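Local coordinates for alanine dehydrogenase (Archaeoglobus fulgidus, PDB 1OMO), which catalyses the reversible NAD-dependent oxidative deamination of L-alanine to pyruvate and ammonium, working as a homodimer, at residues V127-L141 with E152-F166. Residues are numbered along the deposited sequence; the frame is centred on the assembly and turned at random.
Sequences VFGFIGCGTQAYFQL and EVKAYDVREKAAKKF. With NAD (nicotinamide-adenine-dinucleotide), chain D.
F166 enters the angle between F130 and Y138 and turns an edge to each: its CZ stands over the centre of the F130 ring, 3.6 Å above the plane, while CD2 faces the Y138 ring, whose plane is turned 75° from its own. With CG anti to the backbone N (chi1 173°), F166 reaches from helix 160-166 into the space between strand 127-131 and helix 135-141, where a flat, wholly apolar group suits the buried setting; L141 CG lies 3.9 Å from F166 CZ. C133 fills the neighbouring corner, its compact SG 3.6 Å from A155 CB. The parallel strands pair from the F128 N–E152 O bond to the G132 N–Y156 O bond, and with helix 135-147 as crossover they form a Rossmann beta-alpha-beta unit. Where they end, D157 OD1 accepts from C133 N (2.7 Å) and from NAD O3B, while OD2 takes NAD O2B (2.6 Å) and, in an Asx turn, R159 N. An alanine in place of D157 would probably leave both ribose hydroxyls and C133 N without this acceptor. R159 NH2 also donates to NAD O2B, yet the carboxylate accepting from that hydroxyl would probably disfavour a 2'-phosphate, consistent with the enzyme's refusal of NADP.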
loop_
_atom_site.group_PDB
_atom_site.type_symbol
_atom_site.label_atom_id
_atom_site.label_comp_id
_atom_site.label_asym_id
_atom_site.label_seq_id
_atom_site.Cartn_x
_atom_site.Cartn_y
_atom_site.Cartn_z
ATOM N N VAL A 127 23.928 -28.386 -16.481
ATOM C CA VAL A 127 24.618 -28.255 -15.210
ATOM C C VAL A 127 24.061 -27.025 -14.523
ATOM O O VAL A 127 24.118 -25.931 -15.072
ATOM C CB VAL A 127 26.141 -28.119 -15.394
ATOM C CG1 VAL A 127 26.815 -28.067 -14.033
ATOM C CG2 VAL A 127 26.687 -29.333 -16.195
ATOM N N PHE A 128 23.499 -27.219 -13.336
ATOM C CA PHE A 128 22.916 -26.124 -12.590
ATOM C C PHE A 128 23.653 -25.868 -11.313
ATOM O O PHE A 128 23.778 -26.762 -10.486
ATOM C CB PHE A 128 21.442 -26.423 -12.278
ATOM C CG PHE A 128 20.555 -26.391 -13.498
ATOM C CD1 PHE A 128 20.649 -27.389 -14.480
ATOM C CD2 PHE A 128 19.678 -25.334 -13.705
ATOM C CE1 PHE A 128 19.882 -27.324 -15.653
ATOM C CE2 PHE A 128 18.915 -25.271 -14.878
ATOM C CZ PHE A 128 19.026 -26.268 -15.846
ATOM N N GLY A 129 24.142 -24.645 -11.166
ATOM C CA GLY A 129 24.852 -24.252 -9.963
ATOM C C GLY A 129 24.025 -23.333 -9.056
ATOM O O GLY A 129 23.309 -22.434 -9.522
ATOM N N PHE A 130 24.108 -23.567 -7.752
ATOM C CA PHE A 130 23.398 -22.766 -6.782
ATOM C C PHE A 130 24.336 -22.134 -5.748
ATOM O O PHE A 130 25.075 -22.827 -5.023
ATOM C CB PHE A 130 22.343 -23.608 -6.066
ATOM C CG PHE A 130 21.217 -24.060 -6.960
ATOM C CD1 PHE A 130 21.408 -25.113 -7.860
ATOM C CD2 PHE A 130 19.969 -23.435 -6.904
ATOM C CE1 PHE A 130 20.367 -25.546 -8.701
ATOM C CE2 PHE A 130 18.907 -23.856 -7.741
ATOM C CZ PHE A 130 19.110 -24.913 -8.637
ATOM N N ILE A 131 24.343 -20.809 -5.712
ATOM C CA ILE A 131 25.118 -20.083 -4.722
ATOM C C ILE A 131 24.039 -19.673 -3.726
ATOM O O ILE A 131 23.273 -18.751 -3.989
ATOM C CB ILE A 131 25.761 -18.823 -5.302
ATOM C CG1 ILE A 131 26.622 -19.187 -6.513
ATOM C CG2 ILE A 131 26.594 -18.152 -4.248
ATOM C CD1 ILE A 131 27.675 -20.245 -6.211
ATOM N N GLY A 132 23.987 -20.370 -2.595
ATOM C CA GLY A 132 22.991 -20.122 -1.575
ATOM C C GLY A 132 22.032 -21.308 -1.642
ATOM O O GLY A 132 21.509 -21.623 -2.713
ATOM N N CYS A 133 21.805 -21.979 -0.523
ATOM C CA CYS A 133 20.936 -23.148 -0.526
ATOM C C CYS A 133 19.826 -23.039 0.508
ATOM O O CYS A 133 19.485 -24.027 1.161
ATOM C CB CYS A 133 21.753 -24.439 -0.300
ATOM S SG CYS A 133 23.038 -24.772 -1.579
ATOM N N GLY A 134 19.287 -21.824 0.662
ATOM C CA GLY A 134 18.166 -21.576 1.559
ATOM C C GLY A 134 16.830 -21.803 0.823
ATOM O O GLY A 134 16.787 -22.382 -0.272
ATOM N N THR A 135 15.747 -21.316 1.412
ATOM C CA THR A 135 14.420 -21.490 0.874
ATOM C C THR A 135 14.242 -21.235 -0.606
ATOM O O THR A 135 13.769 -22.089 -1.341
ATOM C CB THR A 135 13.421 -20.609 1.631
ATOM O OG1 THR A 135 13.342 -21.056 2.990
ATOM C CG2 THR A 135 12.042 -20.681 0.986
ATOM N N GLN A 136 14.597 -20.044 -1.041
ATOM C CA GLN A 136 14.440 -19.694 -2.431
ATOM C C GLN A 136 15.164 -20.645 -3.381
ATOM O O GLN A 136 14.658 -20.901 -4.496
ATOM C CB GLN A 136 14.884 -18.255 -2.671
ATOM C CG GLN A 136 14.602 -17.833 -4.095
ATOM C CD GLN A 136 13.173 -18.181 -4.524
ATOM O OE1 GLN A 136 12.928 -18.555 -5.687
ATOM N NE2 GLN A 136 12.216 -18.054 -3.580
ATOM N N ALA A 137 16.324 -21.177 -2.980
ATOM C CA ALA A 137 17.028 -22.080 -3.886
ATOM C C ALA A 137 16.138 -23.263 -4.251
ATOM O O ALA A 137 16.101 -23.664 -5.416
ATOM C CB ALA A 137 18.339 -22.592 -3.273
ATOM N N TYR A 138 15.435 -23.818 -3.259
ATOM C CA TYR A 138 14.546 -24.942 -3.521
ATOM C C TYR A 138 13.472 -24.543 -4.541
ATOM O O TYR A 138 13.222 -25.283 -5.500
ATOM C CB TYR A 138 13.879 -25.444 -2.235
ATOM C CG TYR A 138 14.838 -26.117 -1.262
ATOM C CD1 TYR A 138 15.618 -25.361 -0.370
ATOM C CD2 TYR A 138 14.982 -27.522 -1.239
ATOM C CE1 TYR A 138 16.512 -25.985 0.525
ATOM C CE2 TYR A 138 15.853 -28.139 -0.370
ATOM C CZ TYR A 138 16.615 -27.373 0.516
ATOM O OH TYR A 138 17.470 -28.009 1.392
ATOM N N PHE A 139 12.859 -23.374 -4.365
ATOM C CA PHE A 139 11.833 -22.962 -5.315
ATOM C C PHE A 139 12.390 -22.736 -6.703
ATOM O O PHE A 139 11.728 -23.008 -7.686
ATOM C CB PHE A 139 11.111 -21.708 -4.847
ATOM C CG PHE A 139 10.188 -21.958 -3.703
ATOM C CD1 PHE A 139 10.642 -21.849 -2.385
ATOM C CD2 PHE A 139 8.876 -22.362 -3.939
ATOM C CE1 PHE A 139 9.815 -22.138 -1.329
ATOM C CE2 PHE A 139 8.029 -22.654 -2.886
ATOM C CZ PHE A 139 8.495 -22.545 -1.568
ATOM N N GLN A 140 13.612 -22.242 -6.785
ATOM C CA GLN A 140 14.210 -22.012 -8.083
ATOM C C GLN A 140 14.423 -23.397 -8.743
ATOM O O GLN A 140 14.079 -23.600 -9.909
ATOM C CB GLN A 140 15.525 -21.282 -7.893
ATOM C CG GLN A 140 15.983 -20.522 -9.073
ATOM C CD GLN A 140 15.283 -19.173 -9.258
ATOM O OE1 GLN A 140 15.351 -18.602 -10.336
ATOM N NE2 GLN A 140 14.629 -18.662 -8.219
ATOM N N LEU A 141 14.981 -24.338 -7.975
ATOM C CA LEU A 141 15.253 -25.693 -8.436
ATOM C C LEU A 141 13.988 -26.338 -8.990
ATOM O O LEU A 141 14.017 -26.901 -10.068
ATOM C CB LEU A 141 15.795 -26.529 -7.272
ATOM C CG LEU A 141 16.287 -27.985 -7.388
ATOM C CD1 LEU A 141 15.123 -28.895 -7.349
ATOM C CD2 LEU A 141 17.105 -28.211 -8.652
ATOM N N GLU A 152 23.059 -32.143 -13.684
ATOM C CA GLU A 152 23.846 -32.112 -12.472
ATOM C C GLU A 152 23.650 -30.840 -11.664
ATOM O O GLU A 152 23.500 -29.759 -12.224
ATOM C CB GLU A 152 25.328 -32.228 -12.801
ATOM C CG GLU A 152 26.193 -32.265 -11.555
ATOM C CD GLU A 152 27.663 -32.005 -11.856
ATOM O OE1 GLU A 152 28.501 -32.094 -10.933
ATOM O OE2 GLU A 152 27.976 -31.701 -13.021
ATOM N N VAL A 153 23.673 -30.984 -10.343
ATOM C CA VAL A 153 23.528 -29.854 -9.436
ATOM C C VAL A 153 24.808 -29.690 -8.619
ATOM O O VAL A 153 25.328 -30.655 -8.061
ATOM C CB VAL A 153 22.301 -30.053 -8.495
ATOM C CG1 VAL A 153 22.382 -29.081 -7.280
ATOM C CG2 VAL A 153 21.008 -29.820 -9.310
ATOM N N LYS A 154 25.327 -28.465 -8.598
ATOM C CA LYS A 154 26.514 -28.127 -7.821
ATOM C C LYS A 154 26.055 -27.109 -6.769
ATOM O O LYS A 154 25.674 -25.991 -7.125
ATOM C CB LYS A 154 27.561 -27.533 -8.747
ATOM C CG LYS A 154 27.951 -28.514 -9.866
ATOM C CD LYS A 154 28.754 -27.834 -10.960
ATOM C CE LYS A 154 30.177 -28.291 -11.014
ATOM N NZ LYS A 154 30.842 -27.544 -12.113
ATOM N N ALA A 155 26.091 -27.480 -5.488
ATOM C CA ALA A 155 25.588 -26.594 -4.439
ATOM C C ALA A 155 26.555 -26.004 -3.414
ATOM O O ALA A 155 27.304 -26.721 -2.762
ATOM C CB ALA A 155 24.459 -27.311 -3.702
ATOM N N TYR A 156 26.501 -24.699 -3.243
ATOM C CA TYR A 156 27.356 -24.031 -2.278
ATOM C C TYR A 156 26.622 -23.108 -1.326
ATOM O O TYR A 156 25.838 -22.257 -1.753
ATOM C CB TYR A 156 28.415 -23.172 -2.966
ATOM C CG TYR A 156 29.139 -22.250 -1.979
ATOM C CD1 TYR A 156 28.771 -20.901 -1.840
ATOM C CD2 TYR A 156 30.170 -22.746 -1.153
ATOM C CE1 TYR A 156 29.412 -20.064 -0.905
ATOM C CE2 TYR A 156 30.807 -21.921 -0.211
ATOM C CZ TYR A 156 30.424 -20.584 -0.093
ATOM O OH TYR A 156 31.036 -19.788 0.855
ATOM N N ASP A 157 26.898 -23.237 -0.038
ATOM C CA ASP A 157 26.289 -22.334 0.940
ATOM C C ASP A 157 27.376 -22.127 1.982
ATOM O O ASP A 157 28.191 -23.026 2.161
ATOM C CB ASP A 157 25.043 -22.988 1.569
ATOM C CG ASP A 157 24.120 -21.975 2.305
ATOM O OD1 ASP A 157 22.910 -21.882 1.955
ATOM O OD2 ASP A 157 24.593 -21.280 3.231
ATOM N N VAL A 158 27.440 -20.958 2.630
ATOM C CA VAL A 158 28.452 -20.756 3.677
ATOM C C VAL A 158 28.108 -21.686 4.824
ATOM O O VAL A 158 28.941 -21.973 5.681
ATOM C CB VAL A 158 28.492 -19.320 4.279
ATOM C CG1 VAL A 158 29.190 -18.370 3.335
ATOM C CG2 VAL A 158 27.065 -18.839 4.641
ATOM N N ARG A 159 26.860 -22.120 4.868
ATOM C CA ARG A 159 26.439 -23.056 5.896
ATOM C C ARG A 159 26.409 -24.416 5.205
ATOM O O ARG A 159 25.478 -24.721 4.447
ATOM C CB ARG A 159 25.052 -22.713 6.430
ATOM C CG ARG A 159 24.991 -21.532 7.392
ATOM C CD ARG A 159 23.578 -21.435 7.935
ATOM N NE ARG A 159 23.413 -20.412 8.952
ATOM C CZ ARG A 159 23.444 -19.098 8.724
ATOM N NH1 ARG A 159 23.274 -18.249 9.737
ATOM N NH2 ARG A 159 23.640 -18.621 7.494
ATOM N N GLU A 160 27.432 -25.223 5.465
ATOM C CA GLU A 160 27.539 -26.530 4.834
ATOM C C GLU A 160 26.338 -27.389 5.121
ATOM O O GLU A 160 25.914 -28.157 4.271
ATOM C CB GLU A 160 28.834 -27.255 5.256
ATOM C CG GLU A 160 29.327 -28.308 4.212
ATOM C CD GLU A 160 30.578 -29.061 4.655
ATOM O OE1 GLU A 160 31.662 -28.428 4.755
ATOM O OE2 GLU A 160 30.472 -30.285 4.915
ATOM N N LYS A 161 25.764 -27.264 6.311
ATOM C CA LYS A 161 24.593 -28.062 6.626
ATOM C C LYS A 161 23.463 -27.817 5.594
ATOM O O LYS A 161 22.802 -28.745 5.165
ATOM C CB LYS A 161 24.088 -27.696 8.003
ATOM C CG LYS A 161 23.076 -28.665 8.564
ATOM C CD LYS A 161 22.351 -28.035 9.745
ATOM C CE LYS A 161 21.661 -29.091 10.585
ATOM N NZ LYS A 161 22.693 -29.964 11.212
ATOM N N ALA A 162 23.258 -26.566 5.199
ATOM C CA ALA A 162 22.214 -26.228 4.251
ATOM C C ALA A 162 22.536 -26.789 2.847
ATOM O O ALA A 162 21.640 -27.285 2.161
ATOM C CB ALA A 162 22.005 -24.688 4.199
ATOM N N ALA A 163 23.795 -26.726 2.424
ATOM C CA ALA A 163 24.150 -27.258 1.096
ATOM C C ALA A 163 23.927 -28.776 1.035
ATOM O O ALA A 163 23.399 -29.295 0.067
ATOM C CB ALA A 163 25.616 -26.891 0.744
ATOM N N LYS A 164 24.307 -29.483 2.088
ATOM C CA LYS A 164 24.125 -30.934 2.126
ATOM C C LYS A 164 22.654 -31.311 2.101
ATOM O O LYS A 164 22.256 -32.282 1.447
ATOM C CB LYS A 164 24.804 -31.534 3.368
ATOM C CG LYS A 164 26.314 -31.687 3.214
ATOM C CD LYS A 164 26.983 -32.238 4.465
ATOM C CE LYS A 164 28.502 -32.361 4.235
ATOM N NZ LYS A 164 29.322 -32.774 5.439
ATOM N N LYS A 165 21.839 -30.551 2.818
ATOM C CA LYS A 165 20.420 -30.822 2.810
ATOM C C LYS A 165 19.851 -30.614 1.397
ATOM O O LYS A 165 19.094 -31.438 0.908
ATOM C CB LYS A 165 19.696 -29.900 3.787
ATOM C CG LYS A 165 18.191 -30.111 3.783
ATOM C CD LYS A 165 17.456 -29.164 4.721
ATOM C CE LYS A 165 16.198 -29.825 5.259
ATOM N NZ LYS A 165 15.285 -28.793 5.799
ATOM N N PHE A 166 20.214 -29.514 0.741
ATOM C CA PHE A 166 19.702 -29.235 -0.601
ATOM C C PHE A 166 20.187 -30.363 -1.527
ATOM O O PHE A 166 19.450 -30.864 -2.361
ATOM C CB PHE A 166 20.184 -27.823 -1.061
ATOM C CG PHE A 166 19.856 -27.462 -2.509
ATOM C CD1 PHE A 166 20.775 -27.726 -3.526
ATOM C CD2 PHE A 166 18.643 -26.842 -2.849
ATOM C CE1 PHE A 166 20.506 -27.382 -4.854
ATOM C CE2 PHE A 166 18.360 -26.494 -4.187
ATOM C CZ PHE A 166 19.289 -26.763 -5.184
HETATM P PA NAD D . 17.428 -17.917 3.574
HETATM O O1A NAD D . 18.052 -17.198 4.712
HETATM O O2A NAD D . 16.607 -19.182 3.858
HETATM O O5B NAD D . 18.388 -18.325 2.294
HETATM C C5B NAD D . 19.696 -17.660 2.040
HETATM C C4B NAD D . 20.780 -18.768 2.112
HETATM O O4B NAD D . 22.036 -18.021 1.793
HETATM C C3B NAD D . 21.101 -19.396 3.550
HETATM O O3B NAD D . 21.001 -20.875 3.515
HETATM C C2B NAD D . 22.515 -18.889 3.925
HETATM O O2B NAD D . 23.302 -19.635 4.780
HETATM C C1B NAD D . 23.096 -18.617 2.503
HETATM N N9A NAD D . 24.105 -17.600 2.475
HETATM C C8A NAD D . 24.225 -16.394 3.138
HETATM N N7A NAD D . 25.312 -15.725 2.818
HETATM C C5A NAD D . 25.981 -16.444 1.927
HETATM C C6A NAD D . 27.235 -16.203 1.212
HETATM N N6A NAD D . 27.950 -15.126 1.414
HETATM N N1A NAD D . 27.603 -17.207 0.333
HETATM C C2A NAD D . 26.884 -18.335 0.119
HETATM N N3A NAD D . 25.672 -18.612 0.790
HETATM C C4A NAD D . 25.253 -17.627 1.670
HETATM O O3 NAD D . 16.492 -17.025 2.525
HETATM P PN NAD D . 15.545 -17.369 1.157
HETATM O O1N NAD D . 15.824 -18.795 0.761
HETATM O O2N NAD D . 14.140 -16.853 1.399
HETATM O O5D NAD D . 16.353 -16.349 0.085
HETATM C C5D NAD D . 16.628 -14.976 0.800
HETATM C C4D NAD D . 17.159 -13.943 -0.139
HETATM O O4D NAD D . 16.162 -13.830 -1.300
HETATM C C3D NAD D . 17.245 -12.494 0.436
HETATM O O3D NAD D . 18.227 -11.693 -0.246
HETATM C C2D NAD D . 15.807 -12.022 0.200
HETATM O O2D NAD D . 15.570 -10.693 0.532
HETATM C C1D NAD D . 15.608 -12.453 -1.330
HETATM N N1N NAD D . 14.232 -12.707 -1.880
HETATM C C2N NAD D . 14.000 -12.000 -3.139
HETATM C C3N NAD D . 12.773 -12.372 -3.798
HETATM C C7N NAD D . 12.517 -11.561 -5.205
HETATM O O7N NAD D . 11.327 -11.442 -5.615
HETATM N N7N NAD D . 13.608 -11.069 -5.875
HETATM C C4N NAD D . 11.830 -13.330 -3.355
HETATM C C5N NAD D . 12.193 -13.956 -2.094
HETATM C C6N NAD D . 13.365 -13.653 -1.382
#